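Local structure of methyl transferase from Methanosarcina acetivorans (Methanosarcina acetivorans, 6MRO) at residues A21-I26 and A47-K52; L119-V124 and S160-L165; F135-S140 and K172-D177. The protein probably transfers methyl groups from S-adenosylmethionine, and binds S-adenosylhomocysteine and calcium ions. The protein carries 1 engineered substitution. All coordinates share one frame; numbering follows the deposited sequence. Where two conformers were deposited one is given.

Interaction 1: residues A21-I26 and A47-K52; sequences AFQALI and AIMLAK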
# COMPACT_ATOMS: atom_id res chain seq x y z
N ALA A 21 -2.40 8.35 7.46
CA ALA A 21 -1.34 7.55 8.07
C ALA A 21 -0.04 7.67 7.29
O ALA A 21 1.05 7.71 7.88
CB ALA A 21 -1.77 6.08 8.17
N PHE A 22 -0.13 7.76 5.96
CA PHE A 22 1.09 7.91 5.16
C PHE A 22 1.59 9.35 5.15
O PHE A 22 2.81 9.57 5.14
CB PHE A 22 0.83 7.38 3.75
CG PHE A 22 0.77 5.87 3.69
CD1 PHE A 22 1.93 5.11 3.76
CD2 PHE A 22 -0.44 5.22 3.59
CE1 PHE A 22 1.87 3.71 3.74
CE2 PHE A 22 -0.51 3.82 3.57
CZ PHE A 22 0.64 3.08 3.64
N GLN A 23 0.69 10.34 5.18
CA GLN A 23 1.13 11.73 5.36
C GLN A 23 1.89 11.89 6.67
O GLN A 23 2.89 12.62 6.73
CB GLN A 23 -0.08 12.67 5.35
CG GLN A 23 0.22 14.07 5.89
CD GLN A 23 1.19 14.85 5.00
OE1 GLN A 23 1.16 14.72 3.78
NE2 GLN A 23 2.05 15.66 5.62
N ALA A 24 1.46 11.17 7.70
CA ALA A 24 2.10 11.29 9.01
C ALA A 24 3.49 10.66 9.01
O ALA A 24 4.36 11.08 9.79
CB ALA A 24 1.21 10.64 10.08
N LEU A 25 3.71 9.66 8.15
CA LEU A 25 5.04 9.07 8.01
C LEU A 25 6.02 10.06 7.41
O LEU A 25 7.22 10.00 7.69
CB LEU A 25 4.98 7.81 7.14
CG LEU A 25 4.28 6.59 7.74
CD1 LEU A 25 4.15 5.47 6.70
CD2 LEU A 25 5.07 6.12 8.97
N ILE A 26 5.52 10.97 6.58
CA ILE A 26 6.38 12.05 6.11
C ILE A 26 6.66 13.03 7.25
O ILE A 26 7.82 13.39 7.50
CB ILE A 26 5.75 12.75 4.89
CG1 ILE A 26 5.64 11.75 3.74
CG2 ILE A 26 6.60 13.94 4.46
CD1 ILE A 26 6.96 11.54 3.00
N ALA A 47 1.05 7.87 -3.89
CA ALA A 47 2.26 7.86 -4.70
C ALA A 47 2.68 9.27 -5.07
O ALA A 47 3.87 9.61 -4.99
CB ALA A 47 2.02 7.02 -5.96
N ILE A 48 1.72 10.11 -5.44
CA ILE A 48 2.02 11.50 -5.77
C ILE A 48 2.55 12.22 -4.54
O ILE A 48 3.49 13.03 -4.63
CB ILE A 48 0.77 12.18 -6.36
CG1 ILE A 48 0.48 11.61 -7.76
CG2 ILE A 48 0.97 13.69 -6.43
CD1 ILE A 48 -0.87 12.00 -8.33
N MET A 49 1.99 11.94 -3.37
CA MET A 49 2.47 12.57 -2.16
C MET A 49 3.95 12.24 -1.92
O MET A 49 4.75 13.13 -1.59
CB MET A 49 1.60 12.14 -0.98
CG MET A 49 1.90 12.89 0.29
SD MET A 49 3.14 11.98 1.21
CE MET A 49 2.21 10.53 1.71
N LEU A 50 4.32 10.97 -2.06
CA LEU A 50 5.71 10.59 -1.88
C LEU A 50 6.61 11.29 -2.89
O LEU A 50 7.71 11.73 -2.56
CB LEU A 50 5.86 9.07 -2.02
CG LEU A 50 5.38 8.25 -0.82
CD1 LEU A 50 5.74 6.78 -0.97
CD2 LEU A 50 5.96 8.82 0.44
N ALA A 51 6.13 11.40 -4.14
CA ALA A 51 6.88 12.08 -5.18
C ALA A 51 7.07 13.56 -4.86
O ALA A 51 8.13 14.13 -5.13
CB ALA A 51 6.17 11.90 -6.53
N LYS A 52 6.05 14.21 -4.28
CA LYS A 52 6.19 15.61 -3.90
C LYS A 52 7.03 15.81 -2.64
O LYS A 52 7.29 16.95 -2.26
CB LYS A 52 4.81 16.26 -3.69
CG LYS A 52 4.18 16.83 -4.96
CD LYS A 52 3.04 17.80 -4.64
CE LYS A 52 2.09 17.94 -5.82
NZ LYS A 52 2.58 18.88 -6.88

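Interaction 2: residues L119-V124 and S160-L165; sequences LFTRHV and STFSPL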
# COMPACT_ATOMS: atom_id res chain seq x y z
N LEU A 119 3.14 -15.91 -1.10
CA LEU A 119 3.72 -15.38 -2.33
C LEU A 119 3.82 -13.86 -2.28
O LEU A 119 4.83 -13.27 -2.69
CB LEU A 119 2.87 -15.81 -3.53
CG LEU A 119 3.36 -15.46 -4.93
CD1 LEU A 119 4.70 -16.12 -5.16
CD2 LEU A 119 2.35 -15.88 -5.99
N PHE A 120 2.77 -13.20 -1.77
CA PHE A 120 2.79 -11.74 -1.65
C PHE A 120 3.97 -11.28 -0.81
O PHE A 120 4.76 -10.43 -1.24
CB PHE A 120 1.46 -11.28 -1.06
CG PHE A 120 1.39 -9.81 -0.76
CD1 PHE A 120 1.61 -9.34 0.52
CD2 PHE A 120 1.07 -8.90 -1.77
CE1 PHE A 120 1.52 -7.99 0.80
CE2 PHE A 120 0.98 -7.54 -1.49
CZ PHE A 120 1.20 -7.09 -0.19
N THR A 121 4.12 -11.84 0.40
CA THR A 121 5.22 -11.43 1.26
C THR A 121 6.57 -11.65 0.58
O THR A 121 7.47 -10.81 0.69
CB THR A 121 5.19 -12.19 2.59
OG1 THR A 121 5.33 -13.61 2.37
CG2 THR A 121 3.90 -11.93 3.33
N ARG A 122 6.72 -12.75 -0.14
CA ARG A 122 8.00 -13.03 -0.79
C ARG A 122 8.35 -12.04 -1.88
O ARG A 122 9.46 -11.67 -2.02
CB ARG A 122 8.13 -14.48 -1.27
CG ARG A 122 9.46 -14.78 -2.01
CD ARG A 122 10.47 -15.70 -1.27
NE ARG A 122 11.87 -15.68 -1.78
CZ ARG A 122 12.48 -16.66 -2.47
NH1 ARG A 122 11.85 -17.77 -2.76
NH2 ARG A 122 13.72 -16.51 -2.89
N HIS A 123 7.36 -11.62 -2.64
CA HIS A 123 7.64 -10.66 -3.71
C HIS A 123 7.96 -9.29 -3.15
O HIS A 123 8.88 -8.62 -3.64
CB HIS A 123 6.44 -10.59 -4.67
CG HIS A 123 6.53 -11.56 -5.79
ND1 HIS A 123 6.05 -12.85 -5.70
CD2 HIS A 123 7.11 -11.46 -7.01
CE1 HIS A 123 6.30 -13.49 -6.83
NE2 HIS A 123 6.94 -12.67 -7.64
N VAL A 124 7.21 -8.85 -2.14
CA VAL A 124 7.52 -7.58 -1.49
C VAL A 124 8.92 -7.62 -0.89
O VAL A 124 9.72 -6.69 -1.05
CB VAL A 124 6.46 -7.26 -0.42
CG1 VAL A 124 6.89 -6.04 0.38
CG2 VAL A 124 5.09 -7.05 -1.08
N SER A 160 2.06 -12.80 12.34
CA SER A 160 2.24 -14.13 11.76
C SER A 160 2.61 -14.05 10.28
O SER A 160 3.43 -14.85 9.80
CB SER A 160 0.97 -14.95 11.93
OG SER A 160 1.16 -16.24 11.39
N THR A 161 2.04 -13.08 9.57
CA THR A 161 2.27 -12.95 8.13
C THR A 161 3.64 -12.37 7.81
O THR A 161 4.34 -12.86 6.92
CB THR A 161 1.18 -12.08 7.51
OG1 THR A 161 -0.10 -12.70 7.71
CG2 THR A 161 1.43 -11.87 6.03
N PHE A 162 4.05 -11.31 8.52
CA PHE A 162 5.23 -10.57 8.09
C PHE A 162 6.49 -10.84 8.92
O PHE A 162 7.59 -10.49 8.47
CB PHE A 162 4.92 -9.07 8.08
CG PHE A 162 3.94 -8.68 7.01
CD1 PHE A 162 2.61 -8.43 7.32
CD2 PHE A 162 4.34 -8.62 5.69
CE1 PHE A 162 1.70 -8.11 6.32
CE2 PHE A 162 3.43 -8.30 4.68
CZ PHE A 162 2.12 -8.04 5.00
N SER A 163 6.36 -11.43 10.11
CA SER A 163 7.55 -11.80 10.88
C SER A 163 8.49 -12.76 10.16
O SER A 163 9.71 -12.64 10.36
CB SER A 163 7.15 -12.39 12.23
OG SER A 163 6.85 -11.38 13.17
N PRO A 164 8.03 -13.75 9.39
CA PRO A 164 8.99 -14.70 8.78
C PRO A 164 10.05 -14.05 7.91
O PRO A 164 11.19 -14.53 7.88
CB PRO A 164 8.09 -15.63 7.96
CG PRO A 164 6.82 -15.65 8.70
CD PRO A 164 6.64 -14.24 9.19
N LEU A 165 9.71 -12.98 7.19
CA LEU A 165 10.66 -12.33 6.30
C LEU A 165 11.03 -10.91 6.72
O LEU A 165 11.98 -10.36 6.17
CB LEU A 165 10.11 -12.30 4.86
CG LEU A 165 9.85 -13.65 4.19
CD1 LEU A 165 9.11 -13.44 2.89
CD2 LEU A 165 11.15 -14.39 3.95

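Interaction 3: residues F135-S140 and K172-D177; sequences FMLCFS and KDVIFD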
# COMPACT_ATOMS: atom_id res chain seq x y z
N PHE A 135 5.72 -0.17 4.75
CA PHE A 135 4.64 0.46 5.50
C PHE A 135 3.31 -0.01 4.94
O PHE A 135 3.05 0.15 3.74
CB PHE A 135 4.73 1.99 5.41
CG PHE A 135 5.99 2.54 6.00
CD1 PHE A 135 6.15 2.59 7.37
CD2 PHE A 135 6.99 3.03 5.18
CE1 PHE A 135 7.32 3.10 7.93
CE2 PHE A 135 8.16 3.56 5.72
CZ PHE A 135 8.32 3.59 7.10
N MET A 136 2.48 -0.60 5.79
CA MET A 136 1.23 -1.19 5.35
C MET A 136 0.09 -0.70 6.22
O MET A 136 0.19 -0.70 7.45
CB MET A 136 1.32 -2.72 5.39
CG MET A 136 0.09 -3.44 4.87
SD MET A 136 -1.20 -3.68 6.12
CE MET A 136 -0.43 -5.00 7.08
N LEU A 137 -1.00 -0.29 5.58
CA LEU A 137 -2.18 0.22 6.26
C LEU A 137 -3.35 -0.71 5.98
O LEU A 137 -3.64 -1.02 4.82
CB LEU A 137 -2.47 1.64 5.79
CG LEU A 137 -3.73 2.37 6.25
CD1 LEU A 137 -3.60 2.75 7.70
CD2 LEU A 137 -3.93 3.63 5.36
N CYS A 138 -4.04 -1.13 7.04
CA CYS A 138 -5.18 -2.02 6.89
C CYS A 138 -6.19 -1.76 8.00
O CYS A 138 -5.88 -1.14 9.02
CB CYS A 138 -4.71 -3.49 6.89
SG CYS A 138 -3.91 -4.00 8.44
N PHE A 139 -7.41 -2.23 7.79
CA PHE A 139 -8.42 -2.14 8.83
C PHE A 139 -8.06 -3.07 9.98
O PHE A 139 -7.57 -4.18 9.77
CB PHE A 139 -9.80 -2.49 8.27
CG PHE A 139 -10.27 -1.55 7.21
CD1 PHE A 139 -10.37 -0.19 7.46
CD2 PHE A 139 -10.60 -2.02 5.95
CE1 PHE A 139 -10.79 0.69 6.48
CE2 PHE A 139 -11.03 -1.15 4.97
CZ PHE A 139 -11.12 0.21 5.24
N SER A 140 -8.32 -2.62 11.21
CA SER A 140 -7.89 -3.37 12.38
C SER A 140 -8.98 -4.34 12.84
O SER A 140 -10.18 -4.06 12.75
CB SER A 140 -7.51 -2.43 13.54
OG SER A 140 -8.56 -1.54 13.87
N LYS A 172 0.75 0.09 14.82
CA LYS A 172 0.15 1.23 15.51
C LYS A 172 -1.33 1.37 15.15
O LYS A 172 -1.71 1.17 13.99
CB LYS A 172 0.87 2.53 15.14
CG LYS A 172 2.01 2.89 16.06
CD LYS A 172 2.73 4.16 15.61
CE LYS A 172 3.92 4.42 16.52
NZ LYS A 172 4.90 5.37 15.94
N ASP A 173 -2.14 1.72 16.13
CA ASP A 173 -3.51 2.13 15.85
C ASP A 173 -3.50 3.45 15.10
O ASP A 173 -2.86 4.42 15.53
CB ASP A 173 -4.31 2.28 17.15
CG ASP A 173 -4.60 0.95 17.82
OD1 ASP A 173 -4.01 0.69 18.89
OD2 ASP A 173 -5.41 0.18 17.27
N VAL A 174 -4.18 3.49 13.96
CA VAL A 174 -4.33 4.72 13.20
C VAL A 174 -5.76 4.80 12.67
O VAL A 174 -6.64 4.03 13.07
CB VAL A 174 -3.31 4.81 12.05
CG1 VAL A 174 -1.88 4.87 12.59
CG2 VAL A 174 -3.49 3.63 11.09
N ILE A 175 -6.01 5.76 11.80
CA ILE A 175 -7.31 5.97 11.17
C ILE A 175 -7.14 5.74 9.67
O ILE A 175 -6.09 6.03 9.10
CB ILE A 175 -7.83 7.38 11.47
CG1 ILE A 175 -8.34 7.46 12.91
CG2 ILE A 175 -8.94 7.77 10.51
CD1 ILE A 175 -9.29 6.36 13.26
N PHE A 176 -8.17 5.16 9.04
CA PHE A 176 -8.22 4.99 7.60
C PHE A 176 -9.35 5.86 7.07
O PHE A 176 -10.50 5.72 7.50
CB PHE A 176 -8.44 3.52 7.23
CG PHE A 176 -8.43 3.25 5.75
CD1 PHE A 176 -7.29 2.78 5.13
CD2 PHE A 176 -9.57 3.44 4.98
CE1 PHE A 176 -7.27 2.52 3.76
CE2 PHE A 176 -9.57 3.17 3.63
CZ PHE A 176 -8.41 2.72 3.01
N ASP A 177 -9.02 6.78 6.16
CA ASP A 177 -10.06 7.64 5.61
C ASP A 177 -10.82 6.88 4.54
O ASP A 177 -10.24 6.17 3.73
CB ASP A 177 -9.48 8.93 5.02
CG ASP A 177 -9.19 9.99 6.06
OD1 ASP A 177 -9.52 9.76 7.25
OD2 ASP A 177 -8.63 11.04 5.70
O HOH W 1 -7.02 0.36 15.21

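Interaction 1: residues A21-I26 and A47-K52
M49 of helix 45-51 reaches across to helix 20-27 where the two helices run side by side in nearly the same direction, their segment axes 11° apart and no nearer than 10.6 Å. M49 does most of the bridging, with L50 and I26 filling in; M49 and L50 each adopt two conformers, one of which is described. With CG anti to its backbone N (chi1 -172°) M49 heads for the other helix, then bends at both later torsions, which lays its terminal methyl along the helix surface: M49 CE lies 3.6 Å from F22 O and 4.0 Å from F22 CB. The sulfur meets the isoleucine one turn on, M49 SD standing 3.6 Å from I26 CG1 as the two side chains run antiparallel alongside each other. Beyond it, methyl meets methyl, I26 CD1 to L50 CD2 at 3.9 Å. Q23 lies across M49, with Q23 OE1 4.0 Å from M49 CG. On the sheet side, F22 and L50 both touch I104 of strand 100-106. No hydrogen bond joins the two segments, so this helix pair on one face of the Rossmann-like sheet is held by dispersion and shape, with a thioether as the adaptable filler.

Interaction 2: residues L119-V124 and S160-L165
T121 and T161 meet methyl to methyl, T121 CG2 lying 3.7 Å from T161 CG2, and this small apolar contact marks where helix 114-127 faces residues 160-165. The same T121 methyl also approaches the ring of F162, 3.9 Å from CE2 at an oblique angle. T161 CG2, anti to its own backbone N, in turn sits over one face of the neighbouring F162 ring, offset toward the rim. L165, beyond the helix, completes the contact on the side of R122: its side chain lies across that of T121, with L165 CD1 3.8 Å from T121 OG1, equally near T121 O, and 3.9 Å from R122 CA.

The aromatic contact is lighter. F120 CE1 and F162 CZ approach edge to edge at 4.2 Å, each atom near the plane of the other ring. F162 also meets the rings of F109 and Y134, while F120 packs on V88, a residue of the S-adenosylhomocysteine site.

Polar groups are satisfied along each helix instead of across the gap. T121 OG1 bonds to L118 O and T161 OG1 to E157 O, which fixes the rotation of both side chains, with the two methyls facing each other. H123 ND1 donates to L119 O at 3.3 Å, from above the carbonyl plane; that oxygen also accepts from H123 N, and H123 NE2 bonds to D92.

Such packing of a sheet-flanking helix against a later helix belongs to the layered alpha/beta/alpha build of Rossmann-like methyltransferases; here it joins helix 114-127 to the helix bearing E157, a calcium ligand.

Interaction 3: residues F135-S140 and K172-D177
F139 and F176 form an edge-to-face pair between two strands that run at 77° to each other. The edge of F139 is directed at the face of F176, with centroids 4.7 Å apart and planes at 64°. F139 CZ stands over that face, and the closest atoms, F139 CE1 and F176 CD2, are 3.4 Å apart. F176 has its CG anti to the backbone N (chi1 -177°), which carries its ring to meet F139. The F139 ring has other company as well, a cation-pi contact with R185 and an edge-to-face contact with H110.

The aliphatic part is divided between the two branches of L137. L137 CD2 lies 3.5 Å from F176 CD1, approaching the ring obliquely, while L137 CG sits in the ring plane at its edge. The other branch turns to the valine, with L137 CD1 3.5 Å from V174 CG2.

A polar bridge runs through water at one side: S140 OG donates to a water at 2.8 Å, and that water donates to D173 OD2 at 2.6 Å. The same carboxylate oxygen forms a salt bridge with K142.

Although strand 184-193 separates the two in the sheet order, 172-177 passes across 135-139, and with no direct hydrogen bond between them the contact depends on side chains and one bridging water. Its apolar part adjoins the S-adenosylhomocysteine pocket: L137 packs on S106, and the F176 side chain lies about 5 Å from the bound ligand. The water and the lysine would both temper the charge of D173.

Overall arrangement
Read from the N terminus, interaction 1 comes first, closing a loop of twenty residues that holds strand 35-39 and sets helix 20-27 beside helix 45-51. Interactions 2 and 3 follow and cross, their segments alternating along the chain: 119-124, 135-140, 160-165, 172-177. Interaction 2 joins helix 114-127 to helix 155-162 over 35 intervening residues, and interaction 3 joins strand 132-139 to the outermost strand 167-177 over 31. Strand 132-139 lies between the other two contacts: F22 and L25 pack on F135, F22 and A21 on L137, and F162 meets M136. Interactions 1 and 2 do not touch, their centres being about 23 Å apart on opposite sides of the chain's centre.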